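AA9 family lytic polysaccharide monooxygenase D (PDB 5UFV) oxidatively cleaves cellulose chains, giving C1-oxidised products at a copper centre that needs a reductant and oxygen or hydrogen peroxide. Local coordinates at residues 101-104 against 105-108; 110-113 against 114-117. All coordinates share one frame; numbering follows the deposited sequence.

Overall arrangement
Both contacts are local and follow one another along the chain, with their centres 23 Å apart. Interaction 1 lies on strand 101-107 of the AA9 beta sandwich, and its centre is about 7 Å from the centre of the chain. There a bulge sets up a salt bridge on one face and a link to the other sheet on the opposite face. Interaction 2 sits in the long surface loop from this strand to strand 136-141, its centre about 24 Å from the centre of the chain. Interaction 1 lies away from the copper site. In interaction 2, about 11 Å separates the side chains of Phe117 and His161, a residue that by similarity binds O2.

Interaction 1: residues 101-104 against 105-108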
ATOM      1  N   TRP A 101      -8.330  -0.157   8.883  1.00 31.82           N
ATOM      2  CA  TRP A 101      -7.768  -0.155   7.518  1.00 31.32           C
ATOM      3  C   TRP A 101      -8.640  -0.865   6.487  1.00 32.87           C
ATOM      4  O   TRP A 101      -9.014  -2.037   6.652  1.00 33.96           O
ATOM      5  CB  TRP A 101      -6.404  -0.802   7.490  1.00 29.40           C
ATOM      6  CG  TRP A 101      -5.428  -0.045   8.284  1.00 29.18           C
ATOM      7  CD1 TRP A 101      -5.113  -0.263   9.571  1.00 28.80           C
ATOM      8  CD2 TRP A 101      -4.629   1.071   7.846  1.00 27.48           C
ATOM      9  NE1 TRP A 101      -4.165   0.621   9.969  1.00 29.54           N
ATOM     10  CE2 TRP A 101      -3.857   1.464   8.927  1.00 27.99           C
ATOM     11  CE3 TRP A 101      -4.504   1.770   6.645  1.00 27.43           C
ATOM     12  CZ2 TRP A 101      -2.951   2.535   8.853  1.00 27.20           C
ATOM     13  CZ3 TRP A 101      -3.590   2.824   6.563  1.00 26.26           C
ATOM     14  CH2 TRP A 101      -2.825   3.185   7.655  1.00 26.22           C
ATOM     15  N   PHE A 102      -8.933  -0.171   5.402  1.00 32.31           N
ATOM     16  CA  PHE A 102      -9.647  -0.784   4.313  1.00 32.71           C
ATOM     17  C   PHE A 102      -8.908  -0.533   2.995  1.00 31.78           C
ATOM     18  O   PHE A 102      -8.315   0.516   2.800  1.00 30.39           O
ATOM     19  CB  PHE A 102     -11.089  -0.255   4.289  1.00 34.09           C
ATOM     20  CG  PHE A 102     -11.188   1.241   4.119  1.00 34.19           C
ATOM     21  CD1 PHE A 102     -11.183   2.078   5.219  1.00 33.41           C
ATOM     22  CD2 PHE A 102     -11.293   1.808   2.847  1.00 34.90           C
ATOM     23  CE1 PHE A 102     -11.276   3.449   5.068  1.00 33.89           C
ATOM     24  CE2 PHE A 102     -11.385   3.186   2.690  1.00 34.91           C
ATOM     25  CZ  PHE A 102     -11.378   4.005   3.807  1.00 34.75           C
ATOM     26  N   LYS A 103      -8.960  -1.517   2.099  1.00 33.07           N
ATOM     27  CA  LYS A 103      -8.365  -1.411   0.766  1.00 32.49           C
ATOM     28  C   LYS A 103      -9.205  -0.559  -0.155  1.00 32.86           C
ATOM     29  O   LYS A 103     -10.424  -0.724  -0.232  1.00 34.29           O
ATOM     30  CB  LYS A 103      -8.208  -2.798   0.135  1.00 33.11           C
ATOM     31  CG  LYS A 103      -7.006  -3.557   0.672  1.00 33.64           C
ATOM     32  CD  LYS A 103      -7.176  -5.069   0.669  1.00 34.50           C
ATOM     33  CE  LYS A 103      -7.066  -5.677  -0.721  1.00 35.30           C
ATOM     34  NZ  LYS A 103      -7.102  -7.164  -0.704  1.00 35.23           N
ATOM     35  N   ILE A 104      -8.531   0.319  -0.892  1.00 31.67           N
ATOM     36  CA  ILE A 104      -9.148   1.035  -1.985  1.00 31.57           C
ATOM     37  C   ILE A 104      -8.633   0.594  -3.357  1.00 31.24           C
ATOM     38  O   ILE A 104      -9.284   0.838  -4.349  1.00 30.61           O
ATOM     39  CB  ILE A 104      -8.971   2.554  -1.828  1.00 32.13           C
ATOM     40  CG1 ILE A 104      -7.529   2.964  -1.978  1.00 31.15           C
ATOM     41  CG2 ILE A 104      -9.480   3.013  -0.464  1.00 33.34           C
ATOM     42  CD1 ILE A 104      -7.365   4.463  -1.919  1.00 32.71           C
ATOM     43  N   ASP A 105      -7.461  -0.027  -3.414  1.00 31.28           N
ATOM     44  CA  ASP A 105      -6.895  -0.498  -4.678  1.00 32.01           C
ATOM     45  C   ASP A 105      -6.061  -1.770  -4.458  1.00 31.86           C
ATOM     46  O   ASP A 105      -5.613  -2.048  -3.350  1.00 31.13           O
ATOM     47  CB  ASP A 105      -6.041   0.607  -5.301  1.00 32.29           C
ATOM     48  CG  ASP A 105      -5.956   0.515  -6.830  1.00 34.93           C
ATOM     49  OD1 ASP A 105      -6.681  -0.318  -7.426  1.00 36.38           O
ATOM     50  OD2 ASP A 105      -5.173   1.290  -7.448  1.00 34.36           O
ATOM     51  N   GLU A 106      -5.865  -2.552  -5.506  1.00 32.50           N
ATOM     52  CA  GLU A 106      -5.011  -3.742  -5.419  1.00 33.39           C
ATOM     53  C   GLU A 106      -4.683  -4.256  -6.817  1.00 32.37           C
ATOM     54  O   GLU A 106      -5.447  -4.066  -7.741  1.00 29.86           O
ATOM     55  CB  GLU A 106      -5.698  -4.861  -4.636  1.00 35.89           C
ATOM     56  CG  GLU A 106      -6.982  -5.357  -5.320  1.00 38.97           C
ATOM     57  CD  GLU A 106      -7.626  -6.581  -4.670  1.00 42.33           C
ATOM     58  OE1 GLU A 106      -7.189  -7.048  -3.561  1.00 41.00           O
ATOM     59  OE2 GLU A 106      -8.603  -7.078  -5.296  1.00 44.42           O
ATOM     60  N   ALA A 107      -3.537  -4.902  -6.963  1.00 32.31           N
ATOM     61  CA  ALA A 107      -3.194  -5.538  -8.222  1.00 33.62           C
ATOM     62  C   ALA A 107      -2.331  -6.728  -7.901  1.00 34.23           C
ATOM     63  O   ALA A 107      -1.514  -6.667  -6.979  1.00 37.99           O
ATOM     64  CB  ALA A 107      -2.469  -4.576  -9.141  1.00 34.64           C
ATOM     65  N   GLY A 108      -2.539  -7.813  -8.638  1.00 33.26           N
ATOM     66  CA  GLY A 108      -1.834  -9.044  -8.420  1.00 31.64           C
ATOM     67  C   GLY A 108      -1.377  -9.658  -9.715  1.00 30.92           C
ATOM     68  O   GLY A 108      -0.776  -9.001 -10.538  1.00 31.31           O
TER
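A classic beta bulge at Ile104 and Asp105 interrupts strand 101-107 in the mixed sheet of the AA9 beta sandwich. Both residues face Val82 on the neighbouring antiparallel strand 80-86 and hydrogen-bond with its backbone. The backbone of Ile104 is near-helical, with psi -21°, and the strand turns a corner there. As a result the CB atoms of Ile104 and Asp105 leave the same face of the strand. Those of Lys103 and Glu106 leave the other. In a regular strand, residues three apart lie on opposite faces, so the extra residue of the bulge is what brings Lys103 and Glu106 together.

These two side chains form a salt bridge, with Lys103 NZ 2.9 Å from Glu106 OE1. The ammonium meets OE1 nearly in line with its C-O bond. The lysine chain bends at chi3 (74°), and this carries its end towards the carboxylate. Lys103 CE also comes close, 3.2 Å from Glu106 OE1. The glutamate is extended beyond CG and crosses the lysine at a slant. Glu106 is not the sole partner of the ammonium, which also donates to the backbone oxygens of Pro220 and Pro222 and thus links the strand with the chain there.

On the other face, Asp105 OD2 accepts hydrogen bonds from Ser140 OG and Trp138 NE1, both on strand 136-141 of the four-stranded sheet, and so ties the two sheets of the sandwich together at the bulge. The second oxygen of this carboxylate turns back to its own strand: Asp105 OD1 takes a weak, bent bond from Glu106 N, 3.1 Å long with an angle of 131° at the hydrogen.

Interaction 2: residues 110-113 against 114-117; sequences HGDG and TTVF
The backbone of residues 111-116 curls into a tight surface turn, closed where Gly113 N donates to Val116 O at 3.0 Å, and Gly113 takes a positive phi of 83°. An Asx turn fixes its inner side. Asp112 is the hub. Its CG lies between its own backbone N and carbonyl carbon (chi1 67°), and this swings the carboxylate over the amides that follow.

Asp112 OD1 accepts three backbone N-H groups in succession. Thr114 N lies 3.1 Å from Asp112 OD1, in a nearly straight bond that defines the Asx turn. It arrives from above the carboxylate plane, 57° out of it. Thr115 N, at 3.1 Å from Asp112 OD1, and Val116 N, at 3.0 Å from the same oxygen, come in on its syn side and lie closer to the plane. The other oxygen has its own donor: Thr115 OG1 gives its proton to Asp112 OD2 at 2.8 Å, also on the syn side. Thr115 thus grips both oxygens, one through its backbone and one through its hydroxyl. With four bonds across it the carboxylate can hardly rotate. The cluster of N-H donors probably favours its charged form.

Nonpolar contacts flank this polar core. Val116 CG1 rests 4.0 Å from Gly111 CA, across the mouth of the turn. The Phe117 ring lies on the far side of the turn, stacked on His211 and touching Gln215, and Phe117 N is hydrogen-bonded with Thr120 OG1. At the incoming end the backbone of His110 hydrogen-bonds with that of Gly125. Phe117 CE1 approaches the turn obliquely and comes within 3.8 Å of Gly113 O.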
ATOM      1  N   HIS A 110      -1.620 -11.772 -13.240  1.00 35.76           N
ATOM      2  CA  HIS A 110      -2.493 -11.920 -14.396  1.00 39.98           C
ATOM      3  C   HIS A 110      -1.881 -12.830 -15.463  1.00 38.20           C
ATOM      4  O   HIS A 110      -2.344 -12.863 -16.586  1.00 40.94           O
ATOM      5  CB  HIS A 110      -2.837 -10.525 -14.970  1.00 43.14           C
ATOM      6  CG  HIS A 110      -1.671  -9.810 -15.603  1.00 49.88           C
ATOM      7  ND1 HIS A 110      -1.106  -8.672 -15.051  1.00 53.59           N
ATOM      8  CD2 HIS A 110      -0.978 -10.055 -16.749  1.00 51.42           C
ATOM      9  CE1 HIS A 110      -0.114  -8.254 -15.826  1.00 53.10           C
ATOM     10  NE2 HIS A 110      -0.013  -9.077 -16.859  1.00 52.55           N
ATOM     11  N   GLY A 111      -0.857 -13.587 -15.115  1.00 36.35           N
ATOM     12  CA  GLY A 111      -0.186 -14.450 -16.084  1.00 36.71           C
ATOM     13  C   GLY A 111      -1.001 -15.667 -16.432  1.00 36.79           C
ATOM     14  O   GLY A 111      -1.871 -16.072 -15.673  1.00 38.05           O
ATOM     15  N   ASP A 112      -0.711 -16.273 -17.569  1.00 38.16           N
ATOM     16  CA  ASP A 112      -1.568 -17.363 -18.072  1.00 39.78           C
ATOM     17  C   ASP A 112      -1.321 -18.706 -17.380  1.00 38.79           C
ATOM     18  O   ASP A 112      -2.153 -19.610 -17.452  1.00 38.77           O
ATOM     19  CB  ASP A 112      -1.450 -17.507 -19.592  1.00 42.73           C
ATOM     20  CG  ASP A 112      -0.085 -17.975 -20.029  1.00 45.41           C
ATOM     21  OD1 ASP A 112       0.768 -18.212 -19.160  1.00 47.46           O
ATOM     22  OD2 ASP A 112       0.139 -18.115 -21.245  1.00 50.59           O
ATOM     23  N   GLY A 113      -0.185 -18.833 -16.704  1.00 38.50           N
ATOM     24  CA  GLY A 113       0.086 -20.010 -15.862  1.00 38.92           C
ATOM     25  C   GLY A 113       0.625 -21.227 -16.593  1.00 39.94           C
ATOM     26  O   GLY A 113       0.607 -22.324 -16.051  1.00 39.75           O
ATOM     27  N   THR A 114       1.100 -21.035 -17.824  1.00 41.35           N
ATOM     28  CA  THR A 114       1.670 -22.123 -18.619  1.00 42.83           C
ATOM     29  C   THR A 114       2.838 -21.663 -19.493  1.00 44.51           C
ATOM     30  O   THR A 114       3.659 -22.487 -19.878  1.00 46.50           O
ATOM     31  CB  THR A 114       0.600 -22.769 -19.507  1.00 43.51           C
ATOM     32  OG1 THR A 114      -0.058 -21.754 -20.270  1.00 44.42           O
ATOM     33  CG2 THR A 114      -0.451 -23.483 -18.668  1.00 43.29           C
ATOM     34  N   THR A 115       2.873 -20.379 -19.861  1.00 45.09           N
ATOM     35  CA  THR A 115       4.087 -19.708 -20.385  1.00 45.67           C
ATOM     36  C   THR A 115       4.642 -18.632 -19.413  1.00 42.83           C
ATOM     37  O   THR A 115       5.832 -18.357 -19.391  1.00 43.87           O
ATOM     38  CB  THR A 115       3.840 -19.059 -21.773  1.00 47.97           C
ATOM     39  OG1 THR A 115       2.883 -17.984 -21.677  1.00 47.40           O
ATOM     40  CG2 THR A 115       3.351 -20.095 -22.775  1.00 49.28           C
ATOM     41  N   VAL A 116       3.760 -18.015 -18.638  1.00 41.03           N
ATOM     42  CA  VAL A 116       4.116 -17.047 -17.615  1.00 38.54           C
ATOM     43  C   VAL A 116       3.629 -17.594 -16.264  1.00 38.10           C
ATOM     44  O   VAL A 116       2.422 -17.642 -15.997  1.00 38.05           O
ATOM     45  CB  VAL A 116       3.452 -15.671 -17.900  1.00 38.17           C
ATOM     46  CG1 VAL A 116       3.727 -14.664 -16.779  1.00 37.65           C
ATOM     47  CG2 VAL A 116       3.914 -15.105 -19.234  1.00 37.58           C
ATOM     48  N   PHE A 117       4.564 -18.008 -15.422  1.00 37.31           N
ATOM     49  CA  PHE A 117       4.230 -18.492 -14.097  1.00 39.09           C
ATOM     50  C   PHE A 117       4.370 -17.398 -13.043  1.00 38.45           C
ATOM     51  O   PHE A 117       4.849 -16.289 -13.324  1.00 37.84           O
ATOM     52  CB  PHE A 117       5.143 -19.656 -13.725  1.00 40.82           C
ATOM     53  CG  PHE A 117       5.192 -20.734 -14.759  1.00 42.31           C
ATOM     54  CD1 PHE A 117       4.264 -21.766 -14.748  1.00 42.75           C
ATOM     55  CD2 PHE A 117       6.173 -20.717 -15.752  1.00 43.36           C
ATOM     56  CE1 PHE A 117       4.317 -22.764 -15.710  1.00 44.56           C
ATOM     57  CE2 PHE A 117       6.228 -21.721 -16.721  1.00 44.93           C
ATOM     58  CZ  PHE A 117       5.301 -22.746 -16.694  1.00 44.94           C
TER